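Local coordinates for protein iota-carrageenase (Alteromonas sp., PDB 1H80) that hydrolyses the beta-1,4 linkages of iota-carrageenan, a sulfated galactan of red algal cell walls, from within the chain and with inversion of anomeric configuration, at residues A41-I46 / L68-K73; F135-V140 / I160-T165; A9-A14 / N176-R181. All coordinates share one frame; numbering follows the deposited sequence. Where two conformers were deposited one is given.

The N-terminal segment 9-14 runs outside the right-handed parallel beta-helix before the chain enters it, and meets its partner, 176-181, only after 161 intervening residues; contact 3 therefore closes a long loop. Contacts 1 and 2 are both nested inside that loop and follow one another in series. Contact 1 closes first, laying helix 39-50 against strand 64-71 at an early part of the solenoid. Contact 2 then pairs strands 132-141 and 160-167. Contacts 2 and 3 touch in the interior, where Ile179 packs on Leu137, Ile160 and Val162, whereas contacts 1 and 2 stay about 5 Å apart at their nearest atoms.

Contact 1: residues A41-I46 / L68-K73; sequences ALQRAI and LGIQMK
Gln43 lays its side-chain amide against the backbone of Gln71 and is bonded through both its oxygen and its nitrogen. Gln71 N donates to Gln43 OE1 at 2.8 Å, and Gln43 NE2 donates to Gln71 O at 2.9 Å. Both bonds are nearly straight and each reaches a lone pair in its carbonyl plane, so the pair fixes the rotation of the Gln43 amide. The chain of Gln43 leaves the helix with CG anti to the backbone N (chi1 -168°) and bends at chi2, which swings the amide across to the strand. A water also lies within hydrogen-bonding distance of Gln43 OE1, while NE2 is shared with Asn47, the residue that also receives Lys73 NZ.

Beside this polar bridge lies an apolar layer. Ile46 pushes CD1 against Ile70 CG2 at 3.4 Å, a tight approach, and the same methyl lies 3.5 Å from Met72 SD. Ile46 CG2 rests against Lys73 CB at 3.8 Å. Leu42 crosses Ile70 at about a right angle, its CD2 lying 3.8 Å from Ile70 CG1.

The amide of Gln71 turns to other partners, Glu101 and Asn105. Helix 39-50 lies against the C-terminal part of strand 64-71, consistent with the helix that caps the N-terminal end of the hydrophobic core in parallel beta-helices, with Leu42 also on Leu58 of strand 56-60, while Ile70 and Met72 continue onto Phe100 of strand 97-102.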
ATOM      1  N   ALA A  41      21.137   1.227  19.648  1.00 14.06           N
ATOM      2  CA  ALA A  41      21.703  -0.119  19.668  1.00 13.44           C
ATOM      3  C   ALA A  41      21.571  -0.735  18.281  1.00 13.24           C
ATOM      4  O   ALA A  41      22.529  -1.287  17.740  1.00 13.05           O
ATOM      5  CB  ALA A  41      20.978  -0.978  20.694  1.00 14.97           C
ATOM      6  N   LEU A  42      20.377  -0.633  17.707  1.00 12.75           N
ATOM      7  CA  LEU A  42      20.141  -1.189  16.383  1.00 12.74           C
ATOM      8  C   LEU A  42      20.970  -0.479  15.323  1.00 12.22           C
ATOM      9  O   LEU A  42      21.534  -1.122  14.438  1.00 12.37           O
ATOM     10  CB  LEU A  42      18.653  -1.117  16.025  1.00 11.76           C
ATOM     11  CG  LEU A  42      18.277  -1.632  14.629  1.00 13.15           C
ATOM     12  CD1 LEU A  42      18.802  -3.053  14.428  1.00 13.62           C
ATOM     13  CD2 LEU A  42      16.768  -1.594  14.471  1.00 13.63           C
ATOM     14  N   GLN A  43      21.067   0.846  15.407  1.00 11.42           N
ATOM     15  CA  GLN A  43      21.843   1.569  14.415  1.00 12.71           C
ATOM     16  C   GLN A  43      23.320   1.192  14.496  1.00 12.16           C
ATOM     17  O   GLN A  43      23.979   1.044  13.471  1.00 13.44           O
ATOM     18  CB  GLN A  43      21.681   3.079  14.586  1.00 11.98           C
ATOM     19  CG  GLN A  43      22.232   3.864  13.409  1.00 13.47           C
ATOM     20  CD  GLN A  43      21.467   3.589  12.133  1.00 14.70           C
ATOM     21  OE1 GLN A  43      20.280   3.906  12.032  1.00 15.97           O
ATOM     22  NE2 GLN A  43      22.139   2.996  11.151  1.00 13.76           N
ATOM     23  N   ARG A  44      23.839   1.039  15.712  1.00 12.94           N
ATOM     24  CA  ARG A  44      25.236   0.648  15.871  1.00 13.16           C
ATOM     25  C   ARG A  44      25.462  -0.742  15.283  1.00 13.13           C
ATOM     26  O   ARG A  44      26.493  -0.997  14.664  1.00 13.80           O
ATOM     27  CB  ARG A  44      25.645   0.659  17.345  1.00 13.66           C
ATOM     28  CG  ARG A  44      25.880   2.059  17.892  1.00 15.82           C
ATOM     29  CD  ARG A  44      26.464   2.043  19.298  1.00 17.21           C
ATOM     30  NE  ARG A  44      25.491   1.654  20.311  1.00 19.60           N
ATOM     31  CZ  ARG A  44      25.506   0.498  20.965  1.00 20.31           C
ATOM     32  NH1 ARG A  44      26.451  -0.401  20.716  1.00 20.45           N
ATOM     33  NH2 ARG A  44      24.574   0.242  21.871  1.00 21.81           N
ATOM     34  N   ALA A  45      24.496  -1.635  15.478  1.00 13.28           N
ATOM     35  CA  ALA A  45      24.606  -2.996  14.955  1.00 12.78           C
ATOM     36  C   ALA A  45      24.647  -2.965  13.435  1.00 13.06           C
ATOM     37  O   ALA A  45      25.503  -3.587  12.806  1.00 13.79           O
ATOM     38  CB  ALA A  45      23.428  -3.836  15.429  1.00 12.99           C
ATOM     39  N   ILE A  46      23.703  -2.239  12.846  1.00 12.74           N
ATOM     40  CA  ILE A  46      23.632  -2.108  11.399  1.00 13.17           C
ATOM     41  C   ILE A  46      24.928  -1.521  10.847  1.00 13.42           C
ATOM     42  O   ILE A  46      25.492  -2.031   9.882  1.00 13.82           O
ATOM     43  CB  ILE A  46      22.440  -1.210  11.004  1.00 13.02           C
ATOM     44  CG1 ILE A  46      21.137  -1.956  11.281  1.00 13.57           C
ATOM     45  CG2 ILE A  46      22.540  -0.792   9.545  1.00 14.15           C
ATOM     46  CD1 ILE A  46      19.911  -1.074  11.213  1.00 13.95           C
ATOM     47  N   LEU A  68      12.913   3.819  15.964  1.00 14.74           N
ATOM     48  CA  LEU A  68      12.393   4.909  15.154  1.00 14.55           C
ATOM     49  C   LEU A  68      13.519   5.540  14.352  1.00 14.77           C
ATOM     50  O   LEU A  68      14.618   5.757  14.867  1.00 14.94           O
ATOM     51  CB  LEU A  68      11.709   5.981  16.010  1.00 15.89           C
ATOM     52  CG  LEU A  68      10.707   6.818  15.202  1.00 17.15           C
ATOM     53  CD1 LEU A  68       9.491   5.961  14.862  1.00 17.28           C
ATOM     54  CD2 LEU A  68      10.272   8.041  16.001  1.00 18.00           C
ATOM     55  N   GLY A  69      13.246   5.802  13.078  1.00 14.44           N
ATOM     56  CA  GLY A  69      14.223   6.437  12.211  1.00 15.22           C
ATOM     57  C   GLY A  69      15.509   5.672  11.983  1.00 15.19           C
ATOM     58  O   GLY A  69      16.577   6.270  11.849  1.00 16.60           O
ATOM     59  N   ILE A  70      15.412   4.349  11.936  1.00 14.64           N
ATOM     60  CA  ILE A  70      16.588   3.516  11.721  1.00 14.84           C
ATOM     61  C   ILE A  70      17.016   3.599  10.262  1.00 15.33           C
ATOM     62  O   ILE A  70      16.186   3.515   9.357  1.00 16.33           O
ATOM     63  CB  ILE A  70      16.287   2.045  12.065  1.00 14.33           C
ATOM     64  CG1 ILE A  70      15.745   1.942  13.494  1.00 14.69           C
ATOM     65  CG2 ILE A  70      17.542   1.201  11.893  1.00 15.25           C
ATOM     66  CD1 ILE A  70      16.708   2.427  14.554  1.00 15.80           C
ATOM     67  N   GLN A  71      18.314   3.770  10.036  1.00 15.01           N
ATOM     68  CA  GLN A  71      18.846   3.860   8.683  1.00 15.16           C
ATOM     69  C   GLN A  71      19.492   2.537   8.308  1.00 14.81           C
ATOM     70  O   GLN A  71      20.548   2.187   8.821  1.00 14.68           O
ATOM     71  CB  GLN A  71      19.886   4.979   8.591  1.00 17.34           C
ATOM     72  CG  GLN A  71      19.371   6.340   9.030  1.00 20.37           C
ATOM     73  CD  GLN A  71      18.222   6.834   8.178  1.00 22.60           C
ATOM     74  OE1 GLN A  71      18.381   7.067   6.979  1.00 24.82           O
ATOM     75  NE2 GLN A  71      17.056   6.998   8.791  1.00 22.80           N
ATOM     76  N   MET A  72      18.854   1.798   7.410  1.00 14.12           N
ATOM     77  CA  MET A  72      19.407   0.520   6.990  1.00 14.29           C
ATOM     78  C   MET A  72      20.614   0.749   6.095  1.00 14.37           C
ATOM     79  O   MET A  72      20.764   1.813   5.493  1.00 15.16           O
ATOM     80  CB  MET A  72      18.337  -0.292   6.265  1.00 14.51           C
ATOM     81  CG  MET A  72      17.166  -0.666   7.170  1.00 15.98           C
ATOM     82  SD  MET A  72      17.700  -1.629   8.612  1.00 18.73           S
ATOM     83  CE  MET A  72      16.253  -1.543   9.668  1.00 19.85           C
ATOM     84  N   LYS A  73      21.484  -0.251   6.019  1.00 14.55           N
ATOM     85  CA  LYS A  73      22.685  -0.152   5.208  1.00 15.02           C
ATOM     86  C   LYS A  73      22.949  -1.433   4.434  1.00 13.75           C
ATOM     87  O   LYS A  73      22.384  -2.484   4.737  1.00 13.98           O
ATOM     88  CB  LYS A  73      23.888   0.181   6.091  1.00 16.49           C
ATOM     89  CG  LYS A  73      23.873   1.608   6.618  1.00 19.78           C
ATOM     90  CD  LYS A  73      25.147   1.939   7.377  1.00 22.27           C
ATOM     91  CE  LYS A  73      25.266   3.433   7.625  1.00 24.82           C
ATOM     92  NZ  LYS A  73      24.055   3.980   8.284  1.00 26.79           N
TER
HETATM   93  O   HOH W   1      19.383   5.897  13.628  1.00 23.48           O

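Contact 2: residues F135-V140 / I160-T165; sequences FKLGDV and ILVDVT
Phe135 meets Ile160 through CB, which lies 4.3 Å from Ile160 CG2, while its ring leads away to stand edge-to-face with Phe113. Its carbonyl takes the amide of the next residue across: Leu161 N donates to Phe135 O at 2.9 Å. Lys136 points to the other side of the sheet along with Leu161. Its chain is fully extended and passes obliquely by the carboxylate of Asp163, with CE 4.0 Å from Asp163 OD2. Lys136 NZ lies 4.7 Å from Asp163 OD2, too far for a salt bridge, though the carboxylate may ease the closeness of this ammonium to the guanidinium of Arg98. A water held by Val164 O accepts a weak bond from Lys136 NZ.

Leu137 N makes the next backbone bond, to Leu161 O, at 2.8 Å. The two strands run parallel, 3° apart with axes 4.7 Å from each other, the in-register stacking of successive coils in a parallel beta-helix. Leu137 shares the inward side with Phe135, Ile160 and Val162; its CD1 lies 4.3 Å from Val162 CG2, and Ile179 packs against both.

Past Leu161 the pairing weakens: Asp163 N reaches Leu137 O only weakly, and from Gly138 no bond crosses. Thr165 CG2 sits 3.7 Å from Gly138 CA, and a beta carbon here would run into that methyl. Asp139, the centre of an inverse gamma turn, sends its carboxylate to salt bridges with Arg167 and Arg109.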
ATOM      1  N   PHE A 135       8.214   0.811   6.959  1.00 13.37           N
ATOM      2  CA  PHE A 135       9.373   0.932   6.076  1.00 13.42           C
ATOM      3  C   PHE A 135       9.161   2.006   5.026  1.00 14.20           C
ATOM      4  O   PHE A 135       8.078   2.125   4.460  1.00 15.32           O
ATOM      5  CB  PHE A 135       9.641  -0.360   5.287  1.00 13.99           C
ATOM      6  CG  PHE A 135      10.301  -1.448   6.070  1.00 12.82           C
ATOM      7  CD1 PHE A 135       9.543  -2.385   6.760  1.00 13.14           C
ATOM      8  CD2 PHE A 135      11.689  -1.553   6.098  1.00 13.45           C
ATOM      9  CE1 PHE A 135      10.157  -3.417   7.466  1.00 13.66           C
ATOM     10  CE2 PHE A 135      12.314  -2.579   6.801  1.00 13.08           C
ATOM     11  CZ  PHE A 135      11.545  -3.511   7.486  1.00 13.41           C
ATOM     12  N   LYS A 136      10.199   2.793   4.776  1.00 14.06           N
ATOM     13  CA  LYS A 136      10.155   3.767   3.700  1.00 14.78           C
ATOM     14  C   LYS A 136      11.359   3.351   2.870  1.00 14.37           C
ATOM     15  O   LYS A 136      12.494   3.373   3.352  1.00 14.18           O
ATOM     16  CB  LYS A 136      10.329   5.204   4.183  1.00 15.74           C
ATOM     17  CG  LYS A 136      10.277   6.184   3.016  1.00 18.83           C
ATOM     18  CD  LYS A 136      10.275   7.634   3.456  1.00 21.87           C
ATOM     19  CE  LYS A 136      10.207   8.550   2.243  1.00 24.44           C
ATOM     20  NZ  LYS A 136      10.157   9.992   2.618  1.00 27.04           N
ATOM     21  N   LEU A 137      11.105   2.940   1.633  1.00 13.20           N
ATOM     22  CA  LEU A 137      12.168   2.490   0.748  1.00 13.94           C
ATOM     23  C   LEU A 137      12.532   3.567  -0.255  1.00 14.59           C
ATOM     24  O   LEU A 137      11.667   4.299  -0.738  1.00 16.58           O
ATOM     25  CB  LEU A 137      11.729   1.232  -0.001  1.00 14.82           C
ATOM     26  CG  LEU A 137      11.119   0.117   0.853  1.00 14.55           C
ATOM     27  CD1 LEU A 137      10.736  -1.043  -0.046  1.00 16.99           C
ATOM     28  CD2 LEU A 137      12.109  -0.331   1.923  1.00 17.37           C
ATOM     29  N   GLY A 138      13.824   3.655  -0.555  1.00 13.38           N
ATOM     30  CA  GLY A 138      14.312   4.621  -1.519  1.00 13.38           C
ATOM     31  C   GLY A 138      15.284   3.949  -2.470  1.00 12.83           C
ATOM     32  O   GLY A 138      14.912   3.041  -3.221  1.00 13.46           O
ATOM     33  N   ASP A 139      16.537   4.390  -2.433  1.00 13.18           N
ATOM     34  CA  ASP A 139      17.571   3.840  -3.297  1.00 12.78           C
ATOM     35  C   ASP A 139      18.118   2.536  -2.726  1.00 12.66           C
ATOM     36  O   ASP A 139      19.200   2.503  -2.132  1.00 13.25           O
ATOM     37  CB  ASP A 139      18.712   4.845  -3.456  1.00 14.43           C
ATOM     38  CG  ASP A 139      19.657   4.479  -4.584  1.00 16.37           C
ATOM     39  OD1 ASP A 139      19.616   3.324  -5.063  1.00 15.99           O
ATOM     40  OD2 ASP A 139      20.455   5.351  -4.988  1.00 18.86           O
ATOM     41  N   VAL A 140      17.353   1.467  -2.909  1.00 11.44           N
ATOM     42  CA  VAL A 140      17.745   0.151  -2.431  1.00 11.60           C
ATOM     43  C   VAL A 140      17.491  -0.876  -3.526  1.00 10.39           C
ATOM     44  O   VAL A 140      16.475  -0.823  -4.214  1.00 10.96           O
ATOM     45  CB  VAL A 140      16.963  -0.228  -1.139  1.00 11.36           C
ATOM     46  CG1 VAL A 140      15.464  -0.140  -1.375  1.00 12.90           C
ATOM     47  CG2 VAL A 140      17.345  -1.629  -0.689  1.00 12.32           C
ATOM     48  N   ILE A 160       4.260   0.195   4.216  1.00 12.25           N
ATOM     49  CA  ILE A 160       5.474   0.063   3.428  1.00 12.98           C
ATOM     50  C   ILE A 160       5.379   1.015   2.250  1.00 12.65           C
ATOM     51  O   ILE A 160       4.526   0.866   1.373  1.00 13.20           O
ATOM     52  CB  ILE A 160       5.670  -1.388   2.938  1.00 13.87           C
ATOM     53  CG1 ILE A 160       5.742  -2.326   4.151  1.00 15.89           C
ATOM     54  CG2 ILE A 160       6.952  -1.499   2.118  1.00 13.20           C
ATOM     55  CD1 ILE A 160       5.928  -3.781   3.809  1.00 18.92           C
ATOM     56  N   LEU A 161       6.256   2.007   2.249  1.00 12.62           N
ATOM     57  CA  LEU A 161       6.278   3.007   1.199  1.00 13.38           C
ATOM     58  C   LEU A 161       7.401   2.675   0.230  1.00 13.51           C
ATOM     59  O   LEU A 161       8.574   2.822   0.562  1.00 12.86           O
ATOM     60  CB  LEU A 161       6.504   4.392   1.812  1.00 13.94           C
ATOM     61  CG  LEU A 161       5.515   4.778   2.915  1.00 16.09           C
ATOM     62  CD1 LEU A 161       5.958   6.068   3.585  1.00 16.42           C
ATOM     63  CD2 LEU A 161       4.122   4.929   2.320  1.00 16.01           C
ATOM     64  N   VAL A 162       7.032   2.201  -0.957  1.00 13.18           N
ATOM     65  CA  VAL A 162       8.005   1.855  -1.993  1.00 13.03           C
ATOM     66  C   VAL A 162       8.138   3.179  -2.728  1.00 14.19           C
ATOM     67  O   VAL A 162       7.574   3.387  -3.803  1.00 14.17           O
ATOM     68  CB  VAL A 162       7.442   0.750  -2.909  1.00 13.78           C
ATOM     69  CG1 VAL A 162       8.515   0.259  -3.864  1.00 14.08           C
ATOM     70  CG2 VAL A 162       6.937  -0.412  -2.054  1.00 14.02           C
ATOM     71  N   ASP A 163       8.913   4.066  -2.114  1.00 14.21           N
ATOM     72  CA  ASP A 163       9.075   5.438  -2.571  1.00 15.41           C
ATOM     73  C   ASP A 163      10.296   5.833  -3.386  1.00 15.46           C
ATOM     74  O   ASP A 163      11.157   5.018  -3.721  1.00 14.75           O
ATOM     75  CB  ASP A 163       9.005   6.351  -1.346  1.00 16.94           C
ATOM     76  CG  ASP A 163       8.090   7.541  -1.549  1.00 19.42           C
ATOM     77  OD1 ASP A 163       8.031   8.064  -2.679  1.00 20.38           O
ATOM     78  OD2 ASP A 163       7.436   7.958  -0.568  0.50 19.32           O
ATOM     79  N   VAL A 164      10.345   7.126  -3.688  1.00 16.33           N
ATOM     80  CA  VAL A 164      11.440   7.713  -4.440  1.00 16.66           C
ATOM     81  C   VAL A 164      12.183   8.658  -3.505  1.00 16.86           C
ATOM     82  O   VAL A 164      11.643   9.084  -2.479  1.00 17.47           O
ATOM     83  CB  VAL A 164      10.926   8.517  -5.667  1.00 15.96           C
ATOM     84  CG1 VAL A 164      10.124   7.610  -6.584  1.00 16.47           C
ATOM     85  CG2 VAL A 164      10.071   9.693  -5.212  1.00 16.51           C
ATOM     86  N   THR A 165      13.430   8.959  -3.845  1.00 16.98           N
ATOM     87  CA  THR A 165      14.235   9.877  -3.053  1.00 18.06           C
ATOM     88  C   THR A 165      15.087  10.700  -4.005  1.00 17.63           C
ATOM     89  O   THR A 165      15.492  10.217  -5.060  1.00 16.42           O
ATOM     90  CB  THR A 165      15.168   9.141  -2.060  1.00 20.49           C
ATOM     91  OG1 THR A 165      16.074   8.294  -2.776  1.00 22.48           O
ATOM     92  CG2 THR A 165      14.359   8.311  -1.091  1.00 22.56           C
TER
HETATM   93  O   HOH W   2      11.143  10.805  -0.476  1.00 37.65           O

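Contact 3: residues A9-A14 / N176-R181; sequences ADFYVA and NGIIER
Ile178 reaches out of its strand to the two aromatic residues of the N-terminal segment and touches both at their CB atoms. Its chain is extended, with CG1 anti to the carbonyl carbon (chi1 -60°) and CD1 continuing outward, so the longer branch is the one that meets the loop. Ile178 CG1 lies 3.7 Å from Phe11 CB, and Ile178 CD1 lies 3.8 Å from Tyr12 CB. The two rings depart from this shared point in different directions. That of Phe11 leans obliquely past Ile178 CG1 and the carbonyl of Gly177 and then leads away to meet Tyr6 edge-to-face, while Phe11 CB lies 3.6 Å from Gly177 O. At Tyr12 a chi1 of 175° carries the ring off on nearly the reverse heading from that of Phe11, leaving CB to meet Ile178. Ala14 N of the same segment lies over one face of the Tyr12 ring, 3.7 Å above the plane and offset toward the rim. Shortening Ile178 to an alanine removes CG1 and CD1 and would probably leave a gap beside the CB atoms of Phe11 and Tyr12.

Where the backbones come nearest, at Phe11 and Asn176, no hydrogen bond crosses. Phe11 O approaches Asn176 CB to 3.2 Å, and Gly177 N faces the same oxygen at a poor angle. A polar link runs through a third residue: Asn201 ND2 is hydrogen-bonded to both Asp10 O and Asn176 OD1.

Segment 9-14 thus lies as a loop over the outer side of strand 177-185, opposite the interior side to which Ile179 points. Phe11 extends the contact to Leu203 of strand 202-210 and Tyr12 to Lys144 of strand 143-151, so the loop spans three neighbouring strands of the beta-helix.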
ATOM      1  N   ALA A   9      14.679 -15.829  -7.421  1.00 14.59           N
ATOM      2  CA  ALA A   9      16.001 -15.301  -7.744  1.00 15.34           C
ATOM      3  C   ALA A   9      15.977 -14.236  -8.837  1.00 15.05           C
ATOM      4  O   ALA A   9      16.985 -13.576  -9.089  1.00 16.00           O
ATOM      5  CB  ALA A   9      16.940 -16.440  -8.139  1.00 15.99           C
ATOM      6  N   ASP A  10      14.838 -14.080  -9.504  1.00 13.84           N
ATOM      7  CA  ASP A  10      14.723 -13.052 -10.530  1.00 14.57           C
ATOM      8  C   ASP A  10      14.596 -11.698  -9.837  1.00 13.19           C
ATOM      9  O   ASP A  10      14.806 -10.650 -10.451  1.00 13.99           O
ATOM     10  CB  ASP A  10      13.476 -13.264 -11.393  1.00 16.43           C
ATOM     11  CG  ASP A  10      13.569 -14.485 -12.283  1.00 19.08           C
ATOM     12  OD1 ASP A  10      14.695 -14.874 -12.655  1.00 20.87           O
ATOM     13  OD2 ASP A  10      12.501 -15.042 -12.631  1.00 19.91           O
ATOM     14  N   PHE A  11      14.260 -11.730  -8.549  1.00 12.61           N
ATOM     15  CA  PHE A  11      14.058 -10.506  -7.784  1.00 11.79           C
ATOM     16  C   PHE A  11      15.090 -10.283  -6.695  1.00 12.53           C
ATOM     17  O   PHE A  11      15.628  -9.189  -6.548  1.00 13.39           O
ATOM     18  CB  PHE A  11      12.676 -10.533  -7.128  1.00 11.90           C
ATOM     19  CG  PHE A  11      11.554 -10.745  -8.093  1.00 12.67           C
ATOM     20  CD1 PHE A  11      11.020  -9.676  -8.802  1.00 13.58           C
ATOM     21  CD2 PHE A  11      11.039 -12.018  -8.303  1.00 13.42           C
ATOM     22  CE1 PHE A  11       9.985  -9.868  -9.710  1.00 13.47           C
ATOM     23  CE2 PHE A  11      10.002 -12.224  -9.212  1.00 14.57           C
ATOM     24  CZ  PHE A  11       9.474 -11.146  -9.917  1.00 13.41           C
ATOM     25  N   TYR A  12      15.356 -11.328  -5.926  1.00 12.22           N
ATOM     26  CA  TYR A  12      16.286 -11.227  -4.814  1.00 12.70           C
ATOM     27  C   TYR A  12      17.296 -12.360  -4.800  1.00 12.32           C
ATOM     28  O   TYR A  12      16.940 -13.521  -4.992  1.00 13.57           O
ATOM     29  CB  TYR A  12      15.503 -11.239  -3.502  1.00 12.85           C
ATOM     30  CG  TYR A  12      16.372 -11.250  -2.270  1.00 12.31           C
ATOM     31  CD1 TYR A  12      17.128 -10.137  -1.920  1.00 12.29           C
ATOM     32  CD2 TYR A  12      16.460 -12.389  -1.468  1.00 11.83           C
ATOM     33  CE1 TYR A  12      17.956 -10.153  -0.805  1.00 11.92           C
ATOM     34  CE2 TYR A  12      17.283 -12.415  -0.350  1.00 11.64           C
ATOM     35  CZ  TYR A  12      18.029 -11.294  -0.025  1.00 12.71           C
ATOM     36  OH  TYR A  12      18.851 -11.314   1.076  1.00 13.73           O
ATOM     37  N   VAL A  13      18.554 -12.007  -4.569  1.00 11.58           N
ATOM     38  CA  VAL A  13      19.629 -12.986  -4.497  1.00 12.67           C
ATOM     39  C   VAL A  13      20.247 -12.870  -3.113  1.00 12.41           C
ATOM     40  O   VAL A  13      20.828 -11.841  -2.761  1.00 13.19           O
ATOM     41  CB  VAL A  13      20.705 -12.720  -5.562  1.00 13.71           C
ATOM     42  CG1 VAL A  13      21.852 -13.716  -5.403  1.00 15.06           C
ATOM     43  CG2 VAL A  13      20.091 -12.835  -6.944  1.00 14.99           C
ATOM     44  N   ALA A  14      20.100 -13.929  -2.327  1.00 12.67           N
ATOM     45  CA  ALA A  14      20.627 -13.951  -0.972  1.00 12.83           C
ATOM     46  C   ALA A  14      22.141 -14.097  -0.953  1.00 13.29           C
ATOM     47  O   ALA A  14      22.743 -14.593  -1.905  1.00 13.21           O
ATOM     48  CB  ALA A  14      19.993 -15.099  -0.196  1.00 13.34           C
ATOM     49  N   ASN A 176      14.539  -4.724  -7.859  1.00 12.04           N
ATOM     50  CA  ASN A 176      14.899  -6.085  -7.489  1.00 11.69           C
ATOM     51  C   ASN A 176      14.676  -6.387  -6.021  1.00 11.01           C
ATOM     52  O   ASN A 176      15.600  -6.360  -5.208  1.00 11.78           O
ATOM     53  CB  ASN A 176      16.361  -6.339  -7.865  1.00 12.80           C
ATOM     54  CG  ASN A 176      16.678  -5.901  -9.281  1.00 14.77           C
ATOM     55  OD1 ASN A 176      15.849  -6.027 -10.180  1.00 14.66           O
ATOM     56  ND2 ASN A 176      17.886  -5.389  -9.488  1.00 16.17           N
ATOM     57  N   GLY A 177      13.434  -6.681  -5.685  1.00 10.03           N
ATOM     58  CA  GLY A 177      13.131  -6.977  -4.303  1.00 10.23           C
ATOM     59  C   GLY A 177      11.895  -7.824  -4.156  1.00  9.66           C
ATOM     60  O   GLY A 177      11.123  -8.006  -5.096  1.00 10.43           O
ATOM     61  N   ILE A 178      11.735  -8.368  -2.959  1.00  9.78           N
ATOM     62  CA  ILE A 178      10.586  -9.186  -2.625  1.00  9.39           C
ATOM     63  C   ILE A 178      10.034  -8.659  -1.313  1.00 10.18           C
ATOM     64  O   ILE A 178      10.773  -8.492  -0.347  1.00 10.47           O
ATOM     65  CB  ILE A 178      10.973 -10.666  -2.420  1.00  8.95           C
ATOM     66  CG1 ILE A 178      11.587 -11.226  -3.702  1.00 10.57           C
ATOM     67  CG2 ILE A 178       9.744 -11.471  -2.005  1.00 10.81           C
ATOM     68  CD1 ILE A 178      11.985 -12.694  -3.604  1.00 11.23           C
ATOM     69  N   ILE A 179       8.741  -8.370  -1.298  1.00  9.38           N
ATOM     70  CA  ILE A 179       8.068  -7.902  -0.087  1.00 10.27           C
ATOM     71  C   ILE A 179       6.969  -8.934   0.086  1.00 10.84           C
ATOM     72  O   ILE A 179       6.057  -9.028  -0.736  1.00 11.30           O
ATOM     73  CB  ILE A 179       7.499  -6.497  -0.289  1.00 11.12           C
ATOM     74  CG1 ILE A 179       8.659  -5.523  -0.494  1.00 12.85           C
ATOM     75  CG2 ILE A 179       6.654  -6.096   0.918  1.00 12.63           C
ATOM     76  CD1 ILE A 179       8.238  -4.123  -0.876  1.00 12.64           C
ATOM     77  N   GLU A 180       7.054  -9.722   1.153  1.00 11.03           N
ATOM     78  CA  GLU A 180       6.098 -10.805   1.316  1.00 11.38           C
ATOM     79  C   GLU A 180       5.734 -11.200   2.724  1.00 11.97           C
ATOM     80  O   GLU A 180       6.396 -10.825   3.684  1.00 11.85           O
ATOM     81  CB  GLU A 180       6.662 -12.061   0.658  1.00 13.32           C
ATOM     82  CG  GLU A 180       8.026 -12.434   1.256  1.00 16.31           C
ATOM     83  CD  GLU A 180       8.428 -13.879   1.030  1.00 20.17           C
ATOM     84  OE1 GLU A 180       8.147 -14.422  -0.053  1.00 22.74           O
ATOM     85  OE2 GLU A 180       9.050 -14.467   1.943  0.75 21.57           O
ATOM     86  N   ARG A 181       4.667 -11.987   2.824  1.00 11.71           N
ATOM     87  CA  ARG A 181       4.185 -12.511   4.094  1.00 12.15           C
ATOM     88  C   ARG A 181       3.992 -11.456   5.166  1.00 11.94           C
ATOM     89  O   ARG A 181       4.642 -11.489   6.212  1.00 11.52           O
ATOM     90  CB  ARG A 181       5.145 -13.587   4.599  1.00 13.65           C
ATOM     91  CG  ARG A 181       5.330 -14.738   3.627  0.50 16.37           C
ATOM     92  CD  ARG A 181       6.329 -15.743   4.159  0.50 19.80           C
ATOM     93  NE  ARG A 181       5.860 -16.370   5.390  0.50 22.70           N
ATOM     94  CZ  ARG A 181       6.623 -17.112   6.186  0.50 24.74           C
ATOM     95  NH1 ARG A 181       7.897 -17.318   5.883  0.50 25.00           N
ATOM     96  NH2 ARG A 181       6.111 -17.652   7.283  0.50 25.06           N
TER